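Local structure of erythrocyte membrane protein 1 (Plasmodium falciparum, 2XU0) at residues Arg23-Leu26 / Glu27-Ile31; Ala186-Cys189 / Thr190-Arg194; Tyr308-Gln311 / Phe312-Trp315; Lys431-Asn434 / Leu435-Asn438; Phe461-Glu465 / Tyr466-Cys470. The protein probably binds host-cell surface receptors as a variant adhesin; this chain holds its N-terminal segment and first Duffy-binding-like domain, which is involved in rosetting. The protein carries 10 engineered substitutions. All coordinates share one frame; numbering follows the deposited sequence.

Contact 1: residues Arg23-Leu26 / Glu27-Ile31; sequences RNVL and ENIGI
R23 and E27 sit one turn apart on helix 22-39, and this is the tight side of the contact. E27 N gives its hydrogen to R23 O at 3.0 Å. The E27 side chain turns over the same carbonyl, with E27 CG 3.2 Å from R23 O. E27 then bends at its second torsion (chi2 -82°), which turns the carboxylate to the hydroxyl groups of Y278 and T304, bonded to OE2, and to the backbone N of Y305, bonded to OE1. R23 starts out extended alongside, its chi1 of -173° turning CG away from its own N, and its NH2 forms a salt bridge to E17. R23 NH1 stays 4.7 Å from E27 OE2, so the two charges are near but not paired, though each may stabilise the other.

The following residues repeat the backbone bond: N28 N to N24 O at 3.0 Å, I29 N to V25 O at 3.2 Å and G30 N to L26 O at 2.8 Å.

The looser side holds V25 and N28, both partly exposed. The side chains of V25 and I29 meet loosely, V25 CG1 to I29 CD1 at 4.3 Å. I29 CG1 rests 3.6 Å from V25 O. The N28 amide is still anchored to R280 and K281, the N24 amide to S18 and K281, while buried L26 and I29 pack on F417 of helix 415-423. The arrangement is that of a regular alpha helix with an apolar face and a largely buried polar face, here the N-terminal segment of PfEMP1 laid against the Duffy-binding-like fold.

Contact 2: residues Ala186-Cys189 / Thr190-Arg194; sequences AGIC and TSLAR. Engineered in segment 186-189: A186 (natural residue Ser).
I188 and L192 project from one face of helix 186-204, one turn apart. Their branches meet loosely, I188 CG2 to L192 CD1 at 4.4 Å. L192 packs closer to backbone: its CG lies 3.4 Å from I188 O. That same carbonyl accepts L192 N at 2.9 Å. Both side chains lean on helix 154-175, I188 on V173 and L192 on I172.

T190 points another way. Its two branches do different work. OG1 lies beside the backbone N (chi1 -67°) and bonds a water 3.0 Å from T190 OG1. That water donates to A186 O, whose carbonyl also takes T190 N at 3.1 Å. A186 is an engineered residue. The methyl T190 CG2 sits over the centre of the R194 guanidinium, 3.8 Å above the plane of that R194 group. The arginine is further held by a salt bridge to E317.

S191 turns its hydroxyl out to H176, which hydrogen-bonds it. C189 points away from the following turn and is tied to C295 by a disulfide. The i to i+4 bonding is that of a regular alpha helix, here a largely buried one that a disulfide ties into the helical Duffy-binding domain.

Contact 3: residues Tyr308-Gln311 / Phe312-Trp315; sequences YVPQ and FLRW
Q311, R314 and V309 carry this contact at the start of helix 311-338. Q311 reaches forward, one turn along, to W315: chi1 of -175° starts an extended chain. Its CG lies over the indole face, 3.7 Å from the five-membered ring centroid, a CH-pi contact. The Q311 amide then stacks on the six-membered part, its plane 27° from the ring, with Q311 CD 3.3 Å from W315 CZ2. W315 N bonds Q311 O at 2.8 Å, so backbone and side chain both join the pair.

R314 folds the other way, bent at chi3, and lays its guanidinium over Q311 CA. R314 NH1 reaches V309 O at 2.8 Å, from almost straight beyond that oxygen, but the bond is bent at the hydrogen (134°). The aliphatic stem of R314 rests on valine, V309 CG1 to R314 CG at 3.7 Å. P310 is the N-cap residue, and P310 O accepts R314 N at 3.2 Å.

Q311 OE1 accepts M208 N. Q311 NE2, R314 NH2 and W315 NE1 all bond D198 OD1, and R314 NH1 also bridges D201. The buried arginine is thus balanced by two acids, and a single carboxylate oxygen gathers three donors, which probably keeps D198 ionised.

Contact 4: residues Lys431-Asn434 / Leu435-Asn438; sequences KFLN and LLNN
L433 and L436 form the apolar centre with F432, on the short helix 429-437. The leucine branches meet at a slant, and L433 CD2 touches L436 CD1 at 3.8 Å. F432 comes in from the next position round the helix. Its CG is anti to the backbone N (chi1 -178°), which swings the ring along the helix toward the following turn. One rim atom, F432 CE2, lies 4.0 Å from L436 CG. A second, F432 CD1, is 4.1 Å from L435 CD1. L435 crosses the F432 side chain at about a right angle, L436 more obliquely. The stacking partner of the ring is Y398 of helix 371-407, and L313 of helix 311-338 packs on it as well. L435 turns toward helix 22-39, against A22 and V25, while L436 meets F316.

Outside this centre the backbone takes over. N437 N bonds L433 O at 3.0 Å, nearly straight at 160°. The neighbouring bonds are poorer. F432 O is shared weakly by L435 N and L436 N, and N438 N reaches N434 O in a weak bond of 3.1 Å. The helix ends here, at N437.

The polar edge is a row of asparagines. N434 and N437 cross obliquely, with amide planes 49° apart. N437 bonds the F454 backbone N through OD1 and the D453 carboxylate through ND2, and N438 ND2 bonds K20 O. The chemistry implies a helix held on one side by hydrophobic packing, while neutral amides at its C-terminal end tie it to the 453-454 loop and to the N-terminal segment.

Contact 5: residues Phe461-Glu465 / Tyr466-Cys470; sequences FSISE and YCKTC
An ST turn at S464 opens, and overlaps, a short 3-10 turn in the loop between helix 457-460 and strand 475-477. S464 makes two bonds. Its OG, which chi1 of 170° sets beside the carbonyl carbon, accepts Y466 N at 3.2 Å. Its carbonyl takes C467 N, with C467 N 3.0 Å from S464 O, the donor lying well above the carbonyl plane. One step on, K468 N reaches E465 O in a weak bond of 3.3 Å.

The side chains on the outer surface lie along one another. E465 and Y466 point the same way. E465 CG stands almost exactly over the ring of Y466, 3.8 Å from its centroid, in a CH-pi contact. The E465 carboxylate continues over the ring, its plane 17° from that of the phenol. The first torsion of E465 (chi1 69°) sets CG between N and the carbonyl carbon, which brings the chain over the neighbouring ring. On the other side I463 CD1 touches the stem of K468, with K468 CG 3.8 Å away. S464 CB packs on sulfur, 3.8 Å from C467 SG.

A disulfide from C467 to C377 pins the turn, and one from C470 to C354 anchors the chain just after it. The chemistry implies that backbone bonds and covalent links fix this loop. The charged groups make only weak or distant pairs, E465 with R339 and E465 OE1 6.0 Å from K468 NZ, and probably add little.

Contacts 1, 2 and 3 are buried; contacts 4 and 5 are partly buried. Contact 1 stands at the middle of the group. Its helix touches contact 2 through R23 and T190, contact 3 through L26 and V309, and contact 4 through V25 and L435. Contacts 3 and 4 also meet, at L313 and F432. Thus the N-terminal segment touches both the Duffy-binding part and the C-terminal subdomain. Contact 5 touches none of the others; its nearest is contact 4, about 8 Å away between nearest atoms. Chemistry follows place. Contacts 1, 2 and 3 bury charged groups with partners, and contact 4 is mainly apolar. Contacts 2 and 5 carry disulfides, the first on a helix, the second in a loop.

Contact 1: residues Arg23-Leu26 / Glu27-Ile31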
loop_
_atom_site.group_PDB
_atom_site.type_symbol
_atom_site.label_atom_id
_atom_site.label_comp_id
_atom_site.label_asym_id
_atom_site.label_seq_id
_atom_site.Cartn_x
_atom_site.Cartn_y
_atom_site.Cartn_z
ATOM N N ARG A 23 -6.666 6.274 4.204
ATOM C CA ARG A 23 -5.830 5.790 5.293
ATOM C C ARG A 23 -6.406 6.178 6.654
ATOM O O ARG A 23 -6.509 5.324 7.519
ATOM C CB ARG A 23 -4.351 6.247 5.155
ATOM C CG ARG A 23 -3.443 5.584 6.233
ATOM C CD ARG A 23 -1.960 5.971 6.124
ATOM N NE ARG A 23 -1.730 7.404 6.340
ATOM C CZ ARG A 23 -1.588 7.973 7.538
ATOM N NH1 ARG A 23 -1.658 7.243 8.644
ATOM N NH2 ARG A 23 -1.410 9.282 7.640
ATOM N N ASN A 24 -6.754 7.446 6.854
ATOM C CA ASN A 24 -7.323 7.911 8.113
ATOM C C ASN A 24 -8.661 7.274 8.425
ATOM O O ASN A 24 -8.878 6.820 9.554
ATOM C CB ASN A 24 -7.407 9.484 8.154
ATOM C CG ASN A 24 -6.090 10.098 8.484
ATOM O OD1 ASN A 24 -5.313 9.523 9.236
ATOM N ND2 ASN A 24 -5.785 11.253 7.911
ATOM N N VAL A 25 -9.550 7.198 7.426
ATOM C CA VAL A 25 -10.876 6.586 7.640
ATOM C C VAL A 25 -10.734 5.081 7.963
ATOM O O VAL A 25 -11.374 4.605 8.885
ATOM C CB VAL A 25 -11.832 6.880 6.453
ATOM C CG1 VAL A 25 -13.081 5.995 6.481
ATOM C CG2 VAL A 25 -12.208 8.368 6.420
ATOM N N LEU A 26 -9.847 4.364 7.260
ATOM C CA LEU A 26 -9.692 2.923 7.490
ATOM C C LEU A 26 -9.059 2.654 8.842
ATOM O O LEU A 26 -9.477 1.718 9.521
ATOM C CB LEU A 26 -8.909 2.223 6.337
ATOM C CG LEU A 26 -9.483 2.331 4.903
ATOM C CD1 LEU A 26 -8.420 1.969 3.850
ATOM C CD2 LEU A 26 -10.711 1.493 4.723
ATOM N N GLU A 27 -8.045 3.455 9.227
ATOM C CA GLU A 27 -7.360 3.368 10.529
ATOM C C GLU A 27 -8.391 3.572 11.666
ATOM O O GLU A 27 -8.353 2.880 12.701
ATOM C CB GLU A 27 -6.295 4.472 10.642
ATOM C CG GLU A 27 -4.949 4.119 10.038
ATOM C CD GLU A 27 -4.056 3.293 10.929
ATOM O OE1 GLU A 27 -4.561 2.691 11.901
ATOM O OE2 GLU A 27 -2.855 3.189 10.609
ATOM N N ASN A 28 -9.316 4.488 11.454
ATOM C CA ASN A 28 -10.350 4.731 12.449
ATOM C C ASN A 28 -11.303 3.560 12.620
ATOM O O ASN A 28 -11.702 3.262 13.747
ATOM C CB ASN A 28 -11.032 6.053 12.266
ATOM C CG ASN A 28 -10.169 7.198 12.731
ATOM O OD1 ASN A 28 -9.733 7.246 13.883
ATOM N ND2 ASN A 28 -9.866 8.120 11.840
ATOM N N ILE A 29 -11.590 2.839 11.537
ATOM C CA ILE A 29 -12.425 1.643 11.666
ATOM C C ILE A 29 -11.579 0.511 12.249
ATOM O O ILE A 29 -12.071 -0.215 13.097
ATOM C CB ILE A 29 -13.174 1.280 10.349
ATOM C CG1 ILE A 29 -14.072 2.445 9.912
ATOM C CG2 ILE A 29 -13.979 -0.013 10.534
ATOM C CD1 ILE A 29 -14.498 2.396 8.423
ATOM N N GLY A 30 -10.292 0.447 11.867
ATOM C CA GLY A 30 -9.329 -0.522 12.388
ATOM C C GLY A 30 -9.199 -0.495 13.903
ATOM O O GLY A 30 -9.072 -1.550 14.532
ATOM N N ILE A 31 -9.202 0.708 14.496
ATOM C CA ILE A 31 -9.145 0.927 15.955
ATOM C C ILE A 31 -10.340 0.233 16.594
ATOM O O ILE A 31 -10.175 -0.433 17.611
ATOM C CB ILE A 31 -9.226 2.452 16.326
ATOM C CG1 ILE A 31 -7.957 3.175 15.966
ATOM C CG2 ILE A 31 -9.524 2.642 17.841
ATOM C CD1 ILE A 31 -8.008 4.590 16.276
#

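Contact 2: residues Ala186-Cys189 / Thr190-Arg194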
loop_
_atom_site.group_PDB
_atom_site.type_symbol
_atom_site.label_atom_id
_atom_site.label_comp_id
_atom_site.label_asym_id
_atom_site.label_seq_id
_atom_site.Cartn_x
_atom_site.Cartn_y
_atom_site.Cartn_z
ATOM N N ALA A 186 7.558 10.797 7.913
ATOM C CA ALA A 186 6.279 10.142 8.244
ATOM C C ALA A 186 5.890 9.122 7.185
ATOM O O ALA A 186 5.306 8.101 7.535
ATOM C CB ALA A 186 5.173 11.169 8.393
ATOM N N GLY A 187 6.272 9.399 5.926
ATOM C CA GLY A 187 6.025 8.546 4.763
ATOM C C GLY A 187 6.592 7.147 4.918
ATOM O O GLY A 187 5.977 6.193 4.466
ATOM N N ILE A 188 7.759 7.023 5.578
ATOM C CA ILE A 188 8.443 5.751 5.841
ATOM C C ILE A 188 7.639 4.944 6.859
ATOM O O ILE A 188 7.468 3.739 6.682
ATOM C CB ILE A 188 9.909 6.000 6.328
ATOM C CG1 ILE A 188 10.760 6.683 5.232
ATOM C CG2 ILE A 188 10.548 4.706 6.858
ATOM C CD1 ILE A 188 12.352 6.818 5.547
ATOM N N CYS A 189 7.175 5.611 7.952
ATOM C CA CYS A 189 6.345 4.993 8.985
ATOM C C CYS A 189 5.047 4.409 8.344
ATOM O O CYS A 189 4.654 3.303 8.687
ATOM C CB CYS A 189 6.037 6.007 10.094
ATOM S SG CYS A 189 7.521 6.660 10.917
ATOM N N THR A 190 4.438 5.131 7.388
ATOM C CA THR A 190 3.230 4.673 6.634
ATOM C C THR A 190 3.570 3.382 5.845
ATOM O O THR A 190 2.814 2.414 5.918
ATOM C CB THR A 190 2.703 5.807 5.705
ATOM O OG1 THR A 190 2.202 6.856 6.535
ATOM C CG2 THR A 190 1.570 5.350 4.777
ATOM N N SER A 191 4.731 3.359 5.121
ATOM C CA SER A 191 5.105 2.164 4.350
ATOM C C SER A 191 5.384 0.991 5.251
ATOM O O SER A 191 4.987 -0.129 4.922
ATOM C CB SER A 191 6.269 2.445 3.403
ATOM O OG SER A 191 5.839 3.382 2.433
ATOM N N LEU A 192 6.015 1.249 6.431
ATOM C CA LEU A 192 6.239 0.229 7.444
ATOM C C LEU A 192 4.909 -0.291 7.974
ATOM O O LEU A 192 4.782 -1.489 8.209
ATOM C CB LEU A 192 7.068 0.785 8.621
ATOM C CG LEU A 192 8.580 1.038 8.369
ATOM C CD1 LEU A 192 9.251 1.561 9.653
ATOM C CD2 LEU A 192 9.274 -0.216 7.915
ATOM N N ALA A 193 3.926 0.587 8.194
ATOM C CA ALA A 193 2.587 0.151 8.689
ATOM C C ALA A 193 1.917 -0.766 7.635
ATOM O O ALA A 193 1.249 -1.742 7.982
ATOM C CB ALA A 193 1.728 1.359 8.950
ATOM N N ARG A 194 2.174 -0.498 6.348
ATOM C CA ARG A 194 1.624 -1.316 5.268
ATOM C C ARG A 194 2.231 -2.696 5.235
ATOM O O ARG A 194 1.502 -3.652 5.016
ATOM C CB ARG A 194 1.758 -0.617 3.926
ATOM C CG ARG A 194 0.873 0.591 3.824
ATOM C CD ARG A 194 1.153 1.220 2.507
ATOM N NE ARG A 194 0.241 2.317 2.237
ATOM C CZ ARG A 194 0.607 3.432 1.632
ATOM N NH1 ARG A 194 1.866 3.604 1.252
ATOM N NH2 ARG A 194 -0.276 4.383 1.399
HETATM O O HOH W 1 2.637 8.413 9.045
#

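Contact 3: residues Tyr308-Gln311 / Phe312-Trp315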
loop_
_atom_site.group_PDB
_atom_site.type_symbol
_atom_site.label_atom_id
_atom_site.label_comp_id
_atom_site.label_asym_id
_atom_site.label_seq_id
_atom_site.Cartn_x
_atom_site.Cartn_y
_atom_site.Cartn_z
ATOM N N TYR A 308 -5.677 -4.422 11.102
ATOM C CA TYR A 308 -7.094 -4.744 11.350
ATOM C C TYR A 308 -7.971 -4.212 10.218
ATOM O O TYR A 308 -9.196 -4.154 10.341
ATOM C CB TYR A 308 -7.551 -4.301 12.759
ATOM C CG TYR A 308 -6.837 -5.114 13.809
ATOM C CD1 TYR A 308 -7.297 -6.379 14.163
ATOM C CD2 TYR A 308 -5.589 -4.721 14.290
ATOM C CE1 TYR A 308 -6.570 -7.199 15.022
ATOM C CE2 TYR A 308 -4.831 -5.555 15.105
ATOM C CZ TYR A 308 -5.334 -6.787 15.483
ATOM O OH TYR A 308 -4.644 -7.587 16.352
ATOM N N VAL A 309 -7.330 -3.838 9.112
ATOM C CA VAL A 309 -8.024 -3.330 7.915
ATOM C C VAL A 309 -7.997 -4.432 6.850
ATOM O O VAL A 309 -6.900 -4.925 6.561
ATOM C CB VAL A 309 -7.415 -1.988 7.365
ATOM C CG1 VAL A 309 -8.107 -1.544 6.062
ATOM C CG2 VAL A 309 -7.480 -0.882 8.415
ATOM N N PRO A 310 -9.149 -4.825 6.225
ATOM C CA PRO A 310 -9.077 -5.822 5.150
ATOM C C PRO A 310 -7.983 -5.495 4.142
ATOM O O PRO A 310 -7.841 -4.351 3.697
ATOM C CB PRO A 310 -10.483 -5.778 4.512
ATOM C CG PRO A 310 -11.375 -5.315 5.621
ATOM C CD PRO A 310 -10.537 -4.356 6.432
ATOM N N GLN A 311 -7.221 -6.513 3.778
ATOM C CA GLN A 311 -6.073 -6.423 2.868
ATOM C C GLN A 311 -6.369 -5.759 1.520
ATOM O O GLN A 311 -5.583 -4.921 1.072
ATOM C CB GLN A 311 -5.409 -7.799 2.705
ATOM C CG GLN A 311 -4.132 -7.772 1.856
ATOM C CD GLN A 311 -3.398 -9.052 1.895
ATOM O OE1 GLN A 311 -3.883 -10.091 1.427
ATOM N NE2 GLN A 311 -2.150 -8.985 2.360
ATOM N N PHE A 312 -7.499 -6.125 0.879
ATOM C CA PHE A 312 -7.908 -5.544 -0.396
ATOM C C PHE A 312 -8.032 -4.006 -0.271
ATOM O O PHE A 312 -7.616 -3.285 -1.167
ATOM C CB PHE A 312 -9.250 -6.175 -0.898
ATOM C CG PHE A 312 -9.875 -5.319 -1.982
ATOM C CD1 PHE A 312 -9.303 -5.248 -3.250
ATOM C CD2 PHE A 312 -10.953 -4.482 -1.695
ATOM C CE1 PHE A 312 -9.775 -4.335 -4.200
ATOM C CE2 PHE A 312 -11.444 -3.594 -2.658
ATOM C CZ PHE A 312 -10.862 -3.540 -3.913
ATOM N N LEU A 313 -8.648 -3.512 0.814
ATOM C CA LEU A 313 -8.807 -2.067 1.041
ATOM C C LEU A 313 -7.445 -1.363 1.228
ATOM O O LEU A 313 -7.239 -0.252 0.727
ATOM C CB LEU A 313 -9.741 -1.807 2.257
ATOM C CG LEU A 313 -11.181 -2.309 2.070
ATOM C CD1 LEU A 313 -11.994 -2.129 3.335
ATOM C CD2 LEU A 313 -11.860 -1.664 0.817
ATOM N N ARG A 314 -6.538 -2.005 1.950
ATOM C CA ARG A 314 -5.176 -1.502 2.164
ATOM C C ARG A 314 -4.442 -1.454 0.833
ATOM O O ARG A 314 -3.795 -0.473 0.562
ATOM C CB ARG A 314 -4.391 -2.441 3.074
ATOM C CG ARG A 314 -4.914 -2.527 4.491
ATOM C CD ARG A 314 -3.893 -3.174 5.393
ATOM N NE ARG A 314 -3.181 -4.329 4.815
ATOM C CZ ARG A 314 -3.337 -5.587 5.210
ATOM N NH1 ARG A 314 -4.273 -5.904 6.091
ATOM N NH2 ARG A 314 -2.603 -6.547 4.677
ATOM N N TRP A 315 -4.562 -2.504 -0.003
ATOM C CA TRP A 315 -3.873 -2.534 -1.292
ATOM C C TRP A 315 -4.381 -1.512 -2.276
ATOM O O TRP A 315 -3.582 -0.949 -3.015
ATOM C CB TRP A 315 -3.912 -3.931 -1.922
ATOM C CG TRP A 315 -3.111 -4.993 -1.208
ATOM C CD1 TRP A 315 -2.213 -4.822 -0.185
ATOM C CD2 TRP A 315 -2.992 -6.366 -1.627
ATOM N NE1 TRP A 315 -1.616 -6.036 0.121
ATOM C CE2 TRP A 315 -2.051 -6.989 -0.771
ATOM C CE3 TRP A 315 -3.595 -7.130 -2.645
ATOM C CZ2 TRP A 315 -1.736 -8.361 -0.876
ATOM C CZ3 TRP A 315 -3.308 -8.492 -2.727
ATOM C CH2 TRP A 315 -2.399 -9.096 -1.846
#

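Contact 4: residues Lys431-Asn434 / Leu435-Asn438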
loop_
_atom_site.group_PDB
_atom_site.type_symbol
_atom_site.label_atom_id
_atom_site.label_comp_id
_atom_site.label_asym_id
_atom_site.label_seq_id
_atom_site.Cartn_x
_atom_site.Cartn_y
_atom_site.Cartn_z
ATOM N N LYS A 431 -18.601 7.109 -2.787
ATOM C CA LYS A 431 -18.146 7.662 -1.501
ATOM C C LYS A 431 -16.758 7.133 -1.117
ATOM O O LYS A 431 -15.961 7.875 -0.567
ATOM C CB LYS A 431 -19.169 7.447 -0.370
ATOM C CG LYS A 431 -20.574 7.950 -0.697
ATOM C CD LYS A 431 -20.694 9.476 -0.790
ATOM C CE LYS A 431 -21.937 9.890 -1.545
ATOM N NZ LYS A 431 -22.212 11.346 -1.411
ATOM N N PHE A 432 -16.469 5.864 -1.421
ATOM C CA PHE A 432 -15.159 5.286 -1.152
ATOM C C PHE A 432 -14.094 5.901 -2.079
ATOM O O PHE A 432 -12.962 6.095 -1.638
ATOM C CB PHE A 432 -15.176 3.729 -1.200
ATOM C CG PHE A 432 -13.811 3.159 -0.870
ATOM C CD1 PHE A 432 -13.412 2.988 0.449
ATOM C CD2 PHE A 432 -12.905 2.844 -1.883
ATOM C CE1 PHE A 432 -12.119 2.546 0.756
ATOM C CE2 PHE A 432 -11.624 2.392 -1.579
ATOM C CZ PHE A 432 -11.236 2.243 -0.258
ATOM N N LEU A 433 -14.454 6.220 -3.348
ATOM C CA LEU A 433 -13.537 6.838 -4.293
ATOM C C LEU A 433 -13.123 8.257 -3.874
ATOM O O LEU A 433 -11.974 8.633 -4.109
ATOM C CB LEU A 433 -14.019 6.784 -5.769
ATOM C CG LEU A 433 -14.082 5.387 -6.425
ATOM C CD1 LEU A 433 -14.647 5.463 -7.852
ATOM C CD2 LEU A 433 -12.721 4.727 -6.485
ATOM N N ASN A 434 -14.021 8.987 -3.182
ATOM C CA ASN A 434 -13.764 10.319 -2.614
ATOM C C ASN A 434 -12.660 10.215 -1.574
ATOM O O ASN A 434 -11.845 11.115 -1.487
ATOM C CB ASN A 434 -15.021 10.904 -1.914
ATOM C CG ASN A 434 -16.211 11.229 -2.781
ATOM O OD1 ASN A 434 -17.351 11.263 -2.305
ATOM N ND2 ASN A 434 -15.987 11.529 -4.053
ATOM N N LEU A 435 -12.616 9.119 -0.799
ATOM C CA LEU A 435 -11.556 8.897 0.202
ATOM C C LEU A 435 -10.188 8.756 -0.499
ATOM O O LEU A 435 -9.182 9.272 0.007
ATOM C CB LEU A 435 -11.845 7.635 1.038
ATOM C CG LEU A 435 -13.157 7.583 1.840
ATOM C CD1 LEU A 435 -13.204 6.333 2.739
ATOM C CD2 LEU A 435 -13.431 8.888 2.614
ATOM N N LEU A 436 -10.164 8.077 -1.668
ATOM C CA LEU A 436 -8.937 7.901 -2.443
ATOM C C LEU A 436 -8.461 9.249 -2.967
ATOM O O LEU A 436 -7.263 9.530 -2.889
ATOM C CB LEU A 436 -9.090 6.857 -3.574
ATOM C CG LEU A 436 -9.452 5.426 -3.149
ATOM C CD1 LEU A 436 -9.575 4.552 -4.356
ATOM C CD2 LEU A 436 -8.439 4.834 -2.127
ATOM N N ASN A 437 -9.393 10.094 -3.437
ATOM C CA ASN A 437 -9.123 11.487 -3.869
ATOM C C ASN A 437 -8.462 12.287 -2.754
ATOM O O ASN A 437 -7.649 13.167 -3.017
ATOM C CB ASN A 437 -10.447 12.218 -4.240
ATOM C CG ASN A 437 -11.072 11.728 -5.524
ATOM O OD1 ASN A 437 -10.492 10.890 -6.227
ATOM N ND2 ASN A 437 -12.295 12.185 -5.835
ATOM N N ASN A 438 -8.823 11.972 -1.511
ATOM C CA ASN A 438 -8.373 12.700 -0.323
ATOM C C ASN A 438 -7.041 12.280 0.226
ATOM O O ASN A 438 -6.641 12.831 1.238
ATOM C CB ASN A 438 -9.419 12.578 0.778
ATOM C CG ASN A 438 -10.702 13.281 0.487
ATOM O OD1 ASN A 438 -10.727 14.281 -0.219
ATOM N ND2 ASN A 438 -11.786 12.776 1.061
#

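Contact 5: residues Phe461-Glu465 / Tyr466-Cys470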
loop_
_atom_site.group_PDB
_atom_site.type_symbol
_atom_site.label_atom_id
_atom_site.label_comp_id
_atom_site.label_asym_id
_atom_site.label_seq_id
_atom_site.Cartn_x
_atom_site.Cartn_y
_atom_site.Cartn_z
ATOM N N PHE A 461 -7.379 9.707 -15.819
ATOM C CA PHE A 461 -6.526 8.850 -16.613
ATOM C C PHE A 461 -6.495 9.344 -18.066
ATOM O O PHE A 461 -6.665 8.573 -18.995
ATOM C CB PHE A 461 -6.940 7.362 -16.475
ATOM C CG PHE A 461 -6.995 6.838 -15.058
ATOM C CD1 PHE A 461 -5.884 6.235 -14.479
ATOM C CD2 PHE A 461 -8.161 6.950 -14.302
ATOM C CE1 PHE A 461 -5.952 5.709 -13.184
ATOM C CE2 PHE A 461 -8.232 6.417 -13.012
ATOM C CZ PHE A 461 -7.128 5.811 -12.457
ATOM N N SER A 462 -6.301 10.649 -18.250
ATOM C CA SER A 462 -6.238 11.277 -19.572
ATOM C C SER A 462 -4.789 11.408 -20.020
ATOM O O SER A 462 -3.876 11.186 -19.232
ATOM C CB SER A 462 -6.847 12.677 -19.492
ATOM O OG SER A 462 -6.160 13.478 -18.541
ATOM N N ILE A 463 -4.581 11.869 -21.269
ATOM C CA ILE A 463 -3.260 12.192 -21.807
ATOM C C ILE A 463 -2.786 13.433 -21.029
ATOM O O ILE A 463 -3.626 14.197 -20.516
ATOM C CB ILE A 463 -3.299 12.496 -23.347
ATOM C CG1 ILE A 463 -4.241 13.687 -23.682
ATOM C CG2 ILE A 463 -3.600 11.245 -24.196
ATOM C CD1 ILE A 463 -3.668 14.667 -24.662
ATOM N N SER A 464 -1.466 13.629 -20.915
ATOM C CA SER A 464 -0.921 14.817 -20.245
ATOM C C SER A 464 -1.300 16.056 -21.067
ATOM O O SER A 464 -1.380 15.972 -22.295
ATOM C CB SER A 464 0.604 14.740 -20.179
ATOM O OG SER A 464 1.136 15.985 -19.749
ATOM N N GLU A 465 -1.489 17.207 -20.400
ATOM C CA GLU A 465 -1.783 18.481 -21.073
ATOM C C GLU A 465 -0.657 18.867 -22.054
ATOM O O GLU A 465 -0.927 19.498 -23.063
ATOM C CB GLU A 465 -2.041 19.618 -20.058
ATOM C CG GLU A 465 -0.826 20.067 -19.252
ATOM C CD GLU A 465 -0.974 21.398 -18.539
ATOM O OE1 GLU A 465 -1.300 22.409 -19.205
ATOM O OE2 GLU A 465 -0.721 21.437 -17.314
ATOM N N TYR A 466 0.589 18.469 -21.749
ATOM C CA TYR A 466 1.786 18.727 -22.560
ATOM C C TYR A 466 1.795 17.943 -23.869
ATOM O O TYR A 466 2.578 18.256 -24.757
ATOM C CB TYR A 466 3.065 18.478 -21.732
ATOM C CG TYR A 466 3.063 19.264 -20.441
ATOM C CD1 TYR A 466 3.023 20.659 -20.452
ATOM C CD2 TYR A 466 3.005 18.620 -19.208
ATOM C CE1 TYR A 466 2.936 21.392 -19.268
ATOM C CE2 TYR A 466 2.935 19.343 -18.016
ATOM C CZ TYR A 466 2.897 20.731 -18.052
ATOM O OH TYR A 466 2.850 21.459 -16.886
ATOM N N CYS A 467 0.902 16.955 -23.990
ATOM C CA CYS A 467 0.749 16.046 -25.132
ATOM C C CYS A 467 -0.382 16.429 -26.060
ATOM O O CYS A 467 -0.522 15.803 -27.117
ATOM C CB CYS A 467 0.597 14.605 -24.644
ATOM S SG CYS A 467 1.996 14.026 -23.666
ATOM N N LYS A 468 -1.207 17.436 -25.683
ATOM C CA LYS A 468 -2.334 17.852 -26.533
ATOM C C LYS A 468 -1.835 18.320 -27.902
ATOM O O LYS A 468 -0.648 18.665 -28.036
ATOM C CB LYS A 468 -3.174 18.960 -25.867
ATOM C CG LYS A 468 -3.979 18.478 -24.668
ATOM C CD LYS A 468 -4.712 19.625 -23.991
ATOM C CE LYS A 468 -5.766 19.149 -23.020
ATOM N NZ LYS A 468 -5.183 18.620 -21.754
ATOM N N THR A 469 -2.731 18.296 -28.923
ATOM C CA THR A 469 -2.404 18.772 -30.274
ATOM C C THR A 469 -2.089 20.267 -30.155
ATOM O O THR A 469 -2.629 20.921 -29.265
ATOM C CB THR A 469 -3.578 18.543 -31.255
ATOM O OG1 THR A 469 -4.747 19.215 -30.782
ATOM C CG2 THR A 469 -3.875 17.073 -31.494
ATOM N N CYS A 470 -1.207 20.803 -31.019
ATOM C CA CYS A 470 -0.844 22.231 -31.001
ATOM C C CYS A 470 -2.066 23.133 -30.912
ATOM O O CYS A 470 -3.006 22.902 -31.682
ATOM C CB CYS A 470 -0.030 22.600 -32.241
ATOM S SG CYS A 470 1.685 22.056 -32.196
#